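Local coordinates for uncharacterized NTF2-like protein (PDB 3F40), which is of unknown function but adopts the NTF2-like fold of the SnoaL-like family, a curved sheet packed against helices, and pairs with a second copy of itself, at residues I86-L91 with L102-D107; L31-F37 with G46-M51. One frame throughout, in Å; residues are numbered along the deposited sequence.

Contact 1 (I86-L91 with L102-D107); sequences IAASGL and LHVYFD
In the beta hairpin made by strands 84-95 and 98-105, Ser89 faces Tyr105 and Leu91 faces His103 as antiparallel hydrogen-bonded pairs, with Gly90 and Val104 as the non-hydrogen-bonded pair between them. Ser89 N donates to Tyr105 O at 3.0 Å, and Tyr105 N donates back to Ser89 O. The same exchange links Leu91 and His103: Leu91 N lies 2.8 Å from His103 O, and His103 N bonds back to Leu91 O. A water also donates to Leu91 O and lies in the plane of the His103 ring, 2.8 Å from ND1. Where direct pairing ends, another water takes over, accepting from Asp107 N and donating to Ala87 O.

On one face of the sheet, Ile86 crosses the Phe106 side chain at about a right angle. Its CG2, turned anti to the backbone N, comes within 3.5 Å of Phe106 CD2, while Ala88 CB sits 3.9 Å from Phe106 CB and 4.0 Å from Val104 CG2. At Gly90 there is no side chain, and Leu102 CD1 approaches the bare CA at 4.0 Å. On the other face, Leu91 and Tyr105 run side by side, and the Tyr105 ring turns its edge to Ser89 O, which lies in the ring plane 3.4 Å from CD1. This second face meets the other subunit: Ser89 OG hydrogen-bonds Ser89 OG of that chain, and Tyr105 packs on its Ile76. The ladder is thus a regular antiparallel hairpin, part of the curved sheet of an NTF2-like fold, with one face turned to a dimer partner.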
loop_
_atom_site.group_PDB
_atom_site.type_symbol
_atom_site.label_atom_id
_atom_site.label_comp_id
_atom_site.label_asym_id
_atom_site.label_seq_id
_atom_site.Cartn_x
_atom_site.Cartn_y
_atom_site.Cartn_z
ATOM N N ILE A 86 -8.768 -0.264 10.704
ATOM C CA ILE A 86 -7.369 -0.388 10.366
ATOM C C ILE A 86 -7.111 0.250 9.027
ATOM O O ILE A 86 -7.823 -0.029 8.071
ATOM C CB ILE A 86 -7.012 -1.877 10.248
ATOM C CG1 ILE A 86 -7.301 -2.585 11.577
ATOM C CG2 ILE A 86 -5.564 -2.075 9.734
ATOM C CD1 ILE A 86 -6.210 -2.497 12.577
ATOM N N ALA A 87 -6.093 1.112 8.971
ATOM C CA ALA A 87 -5.671 1.709 7.713
ATOM C C ALA A 87 -4.775 0.723 6.993
ATOM O O ALA A 87 -3.767 0.271 7.526
ATOM C CB ALA A 87 -4.931 3.040 7.920
ATOM N N ALA A 88 -5.123 0.455 5.742
ATOM C CA ALA A 88 -4.427 -0.544 4.936
ATOM C C ALA A 88 -4.218 -0.075 3.506
ATOM O O ALA A 88 -4.832 0.880 3.033
ATOM C CB ALA A 88 -5.255 -1.858 4.894
ATOM N N SER A 89 -3.337 -0.798 2.837
ATOM C CA SER A 89 -3.126 -0.685 1.407
ATOM C C SER A 89 -3.372 -2.063 0.795
ATOM O O SER A 89 -2.800 -3.019 1.249
ATOM C CB SER A 89 -1.696 -0.217 1.121
ATOM O OG SER A 89 -1.468 -0.141 -0.267
ATOM N N GLY A 90 -4.201 -2.139 -0.232
ATOM C CA GLY A 90 -4.544 -3.407 -0.867
ATOM C C GLY A 90 -4.108 -3.389 -2.313
ATOM O O GLY A 90 -4.482 -2.504 -3.083
ATOM N N LEU A 91 -3.309 -4.388 -2.689
ATOM C CA LEU A 91 -2.763 -4.526 -4.032
ATOM C C LEU A 91 -3.466 -5.688 -4.737
ATOM O O LEU A 91 -3.340 -6.846 -4.344
ATOM C CB LEU A 91 -1.271 -4.795 -3.944
ATOM C CG LEU A 91 -0.545 -5.057 -5.244
ATOM C CD1 LEU A 91 -0.538 -3.829 -6.152
ATOM C CD2 LEU A 91 0.887 -5.526 -4.932
ATOM N N LEU A 102 -4.787 -10.771 -4.245
ATOM C CA LEU A 102 -4.797 -9.617 -3.331
ATOM C C LEU A 102 -3.663 -9.804 -2.332
ATOM O O LEU A 102 -3.531 -10.872 -1.744
ATOM C CB LEU A 102 -6.128 -9.531 -2.590
ATOM C CG LEU A 102 -6.211 -8.510 -1.451
ATOM C CD1 LEU A 102 -5.877 -7.071 -1.893
ATOM C CD2 LEU A 102 -7.596 -8.537 -0.827
ATOM N N HIS A 103 -2.850 -8.766 -2.189
ATOM C CA HIS A 103 -1.899 -8.644 -1.122
ATOM C C HIS A 103 -2.272 -7.406 -0.326
ATOM O O HIS A 103 -2.311 -6.324 -0.909
ATOM C CB HIS A 103 -0.498 -8.440 -1.686
ATOM C CG HIS A 103 0.069 -9.641 -2.335
ATOM N ND1 HIS A 103 -0.358 -10.085 -3.570
ATOM C CD2 HIS A 103 1.041 -10.494 -1.936
ATOM C CE1 HIS A 103 0.324 -11.179 -3.895
ATOM N NE2 HIS A 103 1.176 -11.447 -2.914
ATOM N N VAL A 104 -2.600 -7.578 0.953
ATOM C CA VAL A 104 -3.016 -6.438 1.781
ATOM C C VAL A 104 -1.960 -6.180 2.854
ATOM O O VAL A 104 -1.400 -7.095 3.435
ATOM C CB VAL A 104 -4.467 -6.641 2.350
ATOM C CG1 VAL A 104 -4.544 -7.769 3.325
ATOM C CG2 VAL A 104 -4.987 -5.346 2.940
ATOM N N TYR A 105 -1.702 -4.904 3.052
ATOM C CA TYR A 105 -0.628 -4.405 3.911
ATOM C C TYR A 105 -1.198 -3.579 5.046
ATOM O O TYR A 105 -1.840 -2.578 4.796
ATOM C CB TYR A 105 0.342 -3.525 3.123
ATOM C CG TYR A 105 0.999 -4.150 1.941
ATOM C CD1 TYR A 105 0.349 -4.226 0.730
ATOM C CD2 TYR A 105 2.290 -4.632 2.027
ATOM C CE1 TYR A 105 0.971 -4.785 -0.370
ATOM C CE2 TYR A 105 2.920 -5.162 0.944
ATOM C CZ TYR A 105 2.242 -5.258 -0.264
ATOM O OH TYR A 105 2.880 -5.760 -1.372
ATOM N N PHE A 106 -0.900 -3.976 6.269
ATOM C CA PHE A 106 -1.287 -3.241 7.450
ATOM C C PHE A 106 -0.648 -3.826 8.687
ATOM O O PHE A 106 -0.139 -4.943 8.655
ATOM C CB PHE A 106 -2.819 -3.162 7.640
ATOM C CG PHE A 106 -3.529 -4.488 7.837
ATOM C CD1 PHE A 106 -4.044 -5.158 6.757
ATOM C CD2 PHE A 106 -3.773 -4.984 9.117
ATOM C CE1 PHE A 106 -4.738 -6.332 6.920
ATOM C CE2 PHE A 106 -4.451 -6.178 9.261
ATOM C CZ PHE A 106 -4.940 -6.832 8.164
ATOM N N ASP A 107 -0.691 -3.047 9.761
ATOM C CA ASP A 107 -0.205 -3.491 11.070
ATOM C C ASP A 107 -1.367 -4.169 11.807
ATOM O O ASP A 107 -2.340 -3.505 12.177
ATOM C CB ASP A 107 0.308 -2.293 11.862
ATOM C CG ASP A 107 0.687 -2.627 13.287
ATOM O OD1 ASP A 107 0.680 -3.809 13.675
ATOM O OD2 ASP A 107 0.987 -1.632 14.013
HETATM O O HOH W 1 -1.852 -0.372 9.425
HETATM O O HOH W 2 -1.811 -8.870 -5.624
#

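Contact 2 (L31-F37 with G46-M51); sequences LNENFTF and GSERYM
Backbone hydrogen bonds join Glu33 and Phe35, on either side of Asn34 in the turn, to Gly46 and Ser47 at the start of helix 47-57. Gly46, the N-cap residue, donates from N to Phe35 O at 2.7 Å, while Ser47 N reaches Glu33 O at 3.0 Å from above the carbonyl plane. Within the corner, Asn32 OD1 accepts from Asn34 N in an Asx turn. Two waters bridge the segments: one donates to Leu31 O and lies 2.8 Å from Ser47 OG, and another donates to Glu33 O while accepting from Glu48 N.

Aromatic contacts continue the interface along the helix. In the conformer described here, one of two for Tyr50, its ring forms an offset stack with Phe37, planes 19° apart, its CE1 lying over one face of the Phe37 ring, 3.3 Å from CD1. With CG anti to the backbone N (chi1 -171°), the same conformer brings Tyr50 CD2 to 3.4 Å from Phe35 CE2. Replacing Phe37 with an alanine would probably take away the face on which this conformer stacks, leaving the Tyr50 ring with Phe35 beside it and less to hold its rotation.

Apolar packing completes the contact, Leu31 CD1 sitting over the centre of the Phe35 ring and 3.9 Å from SE of selenomethionine Met51. Beyond, Met51 packs on Phe15 of helix 8-20 and Phe24 of helix 24-29, whereas Phe37 and Tyr50 rest on Val104 and Leu102 of strand 98-105.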
loop_
_atom_site.group_PDB
_atom_site.type_symbol
_atom_site.label_atom_id
_atom_site.label_comp_id
_atom_site.label_asym_id
_atom_site.label_seq_id
_atom_site.Cartn_x
_atom_site.Cartn_y
_atom_site.Cartn_z
ATOM N N LEU A 31 -13.645 -12.735 -8.861
ATOM C CA LEU A 31 -12.379 -13.433 -8.557
ATOM C C LEU A 31 -12.146 -14.617 -9.463
ATOM O O LEU A 31 -13.081 -15.402 -9.767
ATOM C CB LEU A 31 -12.395 -13.941 -7.118
ATOM C CG LEU A 31 -12.631 -12.924 -6.002
ATOM C CD1 LEU A 31 -12.437 -13.581 -4.660
ATOM C CD2 LEU A 31 -11.690 -11.754 -6.183
ATOM N N ASN A 32 -10.903 -14.811 -9.849
ATOM C CA ASN A 32 -10.492 -16.032 -10.507
ATOM C C ASN A 32 -10.647 -17.210 -9.536
ATOM O O ASN A 32 -10.436 -17.070 -8.308
ATOM C CB ASN A 32 -9.057 -15.938 -11.009
ATOM C CG ASN A 32 -8.557 -17.222 -11.575
ATOM O OD1 ASN A 32 -7.758 -17.920 -10.954
ATOM N ND2 ASN A 32 -9.002 -17.545 -12.777
ATOM N N GLU A 33 -10.904 -18.380 -10.114
ATOM C CA GLU A 33 -11.103 -19.588 -9.325
ATOM C C GLU A 33 -9.954 -19.832 -8.364
ATOM O O GLU A 33 -10.163 -20.223 -7.218
ATOM C CB GLU A 33 -11.294 -20.811 -10.251
ATOM C CG GLU A 33 -11.405 -22.126 -9.509
ATOM C CD GLU A 33 -12.109 -23.206 -10.303
ATOM O OE1 GLU A 33 -13.240 -22.957 -10.767
ATOM O OE2 GLU A 33 -11.539 -24.306 -10.428
ATOM N N ASN A 34 -8.757 -19.576 -8.873
ATOM C CA ASN A 34 -7.478 -19.858 -8.201
ATOM C C ASN A 34 -6.834 -18.588 -7.608
ATOM O O ASN A 34 -5.641 -18.513 -7.380
ATOM C CB ASN A 34 -6.508 -20.544 -9.160
ATOM C CG ASN A 34 -7.047 -21.829 -9.674
ATOM O OD1 ASN A 34 -7.122 -22.039 -10.877
ATOM N ND2 ASN A 34 -7.422 -22.696 -8.772
ATOM N N PHE A 35 -7.695 -17.643 -7.315
ATOM C CA PHE A 35 -7.318 -16.406 -6.609
ATOM C C PHE A 35 -6.508 -16.737 -5.372
ATOM O O PHE A 35 -6.826 -17.677 -4.634
ATOM C CB PHE A 35 -8.601 -15.700 -6.214
ATOM C CG PHE A 35 -8.452 -14.590 -5.197
ATOM C CD1 PHE A 35 -8.182 -13.297 -5.598
ATOM C CD2 PHE A 35 -8.620 -14.849 -3.832
ATOM C CE1 PHE A 35 -8.098 -12.294 -4.673
ATOM C CE2 PHE A 35 -8.523 -13.843 -2.909
ATOM C CZ PHE A 35 -8.284 -12.560 -3.336
ATOM N N THR A 36 -5.481 -15.938 -5.136
ATOM C CA THR A 36 -4.768 -16.003 -3.887
ATOM C C THR A 36 -4.900 -14.738 -3.074
ATOM O O THR A 36 -5.021 -13.655 -3.604
ATOM C CB THR A 36 -3.264 -16.276 -4.101
ATOM O OG1 THR A 36 -2.655 -15.181 -4.787
ATOM C CG2 THR A 36 -3.051 -17.576 -4.900
ATOM N N PHE A 37 -4.870 -14.949 -1.774
ATOM C CA PHE A 37 -4.847 -13.884 -0.778
ATOM C C PHE A 37 -3.593 -13.983 0.064
ATOM O O PHE A 37 -3.245 -15.072 0.528
ATOM C CB PHE A 37 -6.051 -13.969 0.169
ATOM C CG PHE A 37 -5.986 -12.984 1.285
ATOM C CD1 PHE A 37 -6.351 -11.651 1.070
ATOM C CD2 PHE A 37 -5.545 -13.354 2.543
ATOM C CE1 PHE A 37 -6.272 -10.722 2.097
ATOM C CE2 PHE A 37 -5.461 -12.419 3.566
ATOM C CZ PHE A 37 -5.824 -11.127 3.337
ATOM N N GLY A 46 -7.457 -20.008 -3.401
ATOM C CA GLY A 46 -8.764 -20.212 -4.040
ATOM C C GLY A 46 -9.829 -19.222 -3.662
ATOM O O GLY A 46 -9.901 -18.772 -2.524
ATOM N N SER A 47 -10.663 -18.869 -4.635
ATOM C CA SER A 47 -11.738 -17.921 -4.364
ATOM C C SER A 47 -12.738 -18.484 -3.364
ATOM O O SER A 47 -13.328 -17.750 -2.577
ATOM C CB SER A 47 -12.439 -17.476 -5.653
ATOM O OG SER A 47 -13.006 -18.599 -6.278
ATOM N N GLU A 48 -12.915 -19.793 -3.389
ATOM C CA GLU A 48 -13.915 -20.410 -2.531
ATOM C C GLU A 48 -13.568 -20.198 -1.059
ATOM O O GLU A 48 -14.380 -19.765 -0.243
ATOM C CB GLU A 48 -14.020 -21.897 -2.844
ATOM C CG GLU A 48 -15.055 -22.654 -2.004
ATOM N N ARG A 49 -12.337 -20.504 -0.729
ATOM C CA ARG A 49 -11.882 -20.411 0.631
ATOM C C ARG A 49 -11.882 -18.959 1.090
ATOM O O ARG A 49 -12.338 -18.630 2.167
ATOM C CB ARG A 49 -10.474 -20.991 0.757
ATOM C CG ARG A 49 -9.845 -20.760 2.093
ATOM C CD ARG A 49 -10.757 -21.173 3.262
ATOM N NE ARG A 49 -10.050 -20.946 4.526
ATOM C CZ ARG A 49 -9.237 -21.841 5.082
ATOM N NH1 ARG A 49 -9.106 -23.047 4.536
ATOM N NH2 ARG A 49 -8.595 -21.553 6.200
ATOM N N TYR A 50 -11.388 -18.045 0.258
ATOM C CA TYR A 50 -11.345 -16.634 0.668
ATOM C C TYR A 50 -12.765 -16.083 0.848
ATOM O O TYR A 50 -13.059 -15.391 1.816
ATOM C CB TYR A 50 -10.545 -15.770 -0.310
ATOM C CG TYR A 50 -10.309 -14.355 0.204
ATOM C CD1 TYR A 50 -9.583 -14.127 1.355
ATOM C CD2 TYR A 50 -10.810 -13.247 -0.472
ATOM C CE1 TYR A 50 -9.362 -12.849 1.820
ATOM C CE2 TYR A 50 -10.609 -11.960 -0.014
ATOM C CZ TYR A 50 -9.883 -11.763 1.126
ATOM O OH TYR A 50 -9.637 -10.498 1.586
HETATM N N MSE A 51 -13.664 -16.427 -0.067
HETATM C CA MSE A 51 -15.048 -15.901 0.046
HETATM C C MSE A 51 -15.803 -16.499 1.233
HETATM O O MSE A 51 -16.617 -15.843 1.837
HETATM C CB MSE A 51 -15.806 -16.087 -1.246
HETATM C CG MSE A 51 -15.260 -15.162 -2.335
HETATM SE SE MSE A 51 -15.219 -13.261 -1.879
HETATM C CE MSE A 51 -16.949 -13.110 -1.077
HETATM O O HOH W 3 -14.411 -17.421 -8.440
HETATM O O HOH W 4 -12.148 -21.527 -5.685
#

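In the fold
From the N terminus, helices 8-20 and 24-29 lead into contact 2, which closes first: strands 35-39 and 42-45 form a hairpin whose exit is brought back to the corner before strand 35-39 as helix 47-57 begins. The chain then lays down strands 60-69 and 72-81 before contact 1 closes the final hairpin, 84-95 with 98-105. The two closures therefore follow in series, neither nested nor crossed, with centres about 17 Å apart. They meet in the sheet, where strand 98-105 runs beside and parallel to strand 35-39. Leu102 of contact 1 touches Phe35 and Tyr50 of contact 2, joining the C-terminal hairpin to the helix-bearing N-terminal half.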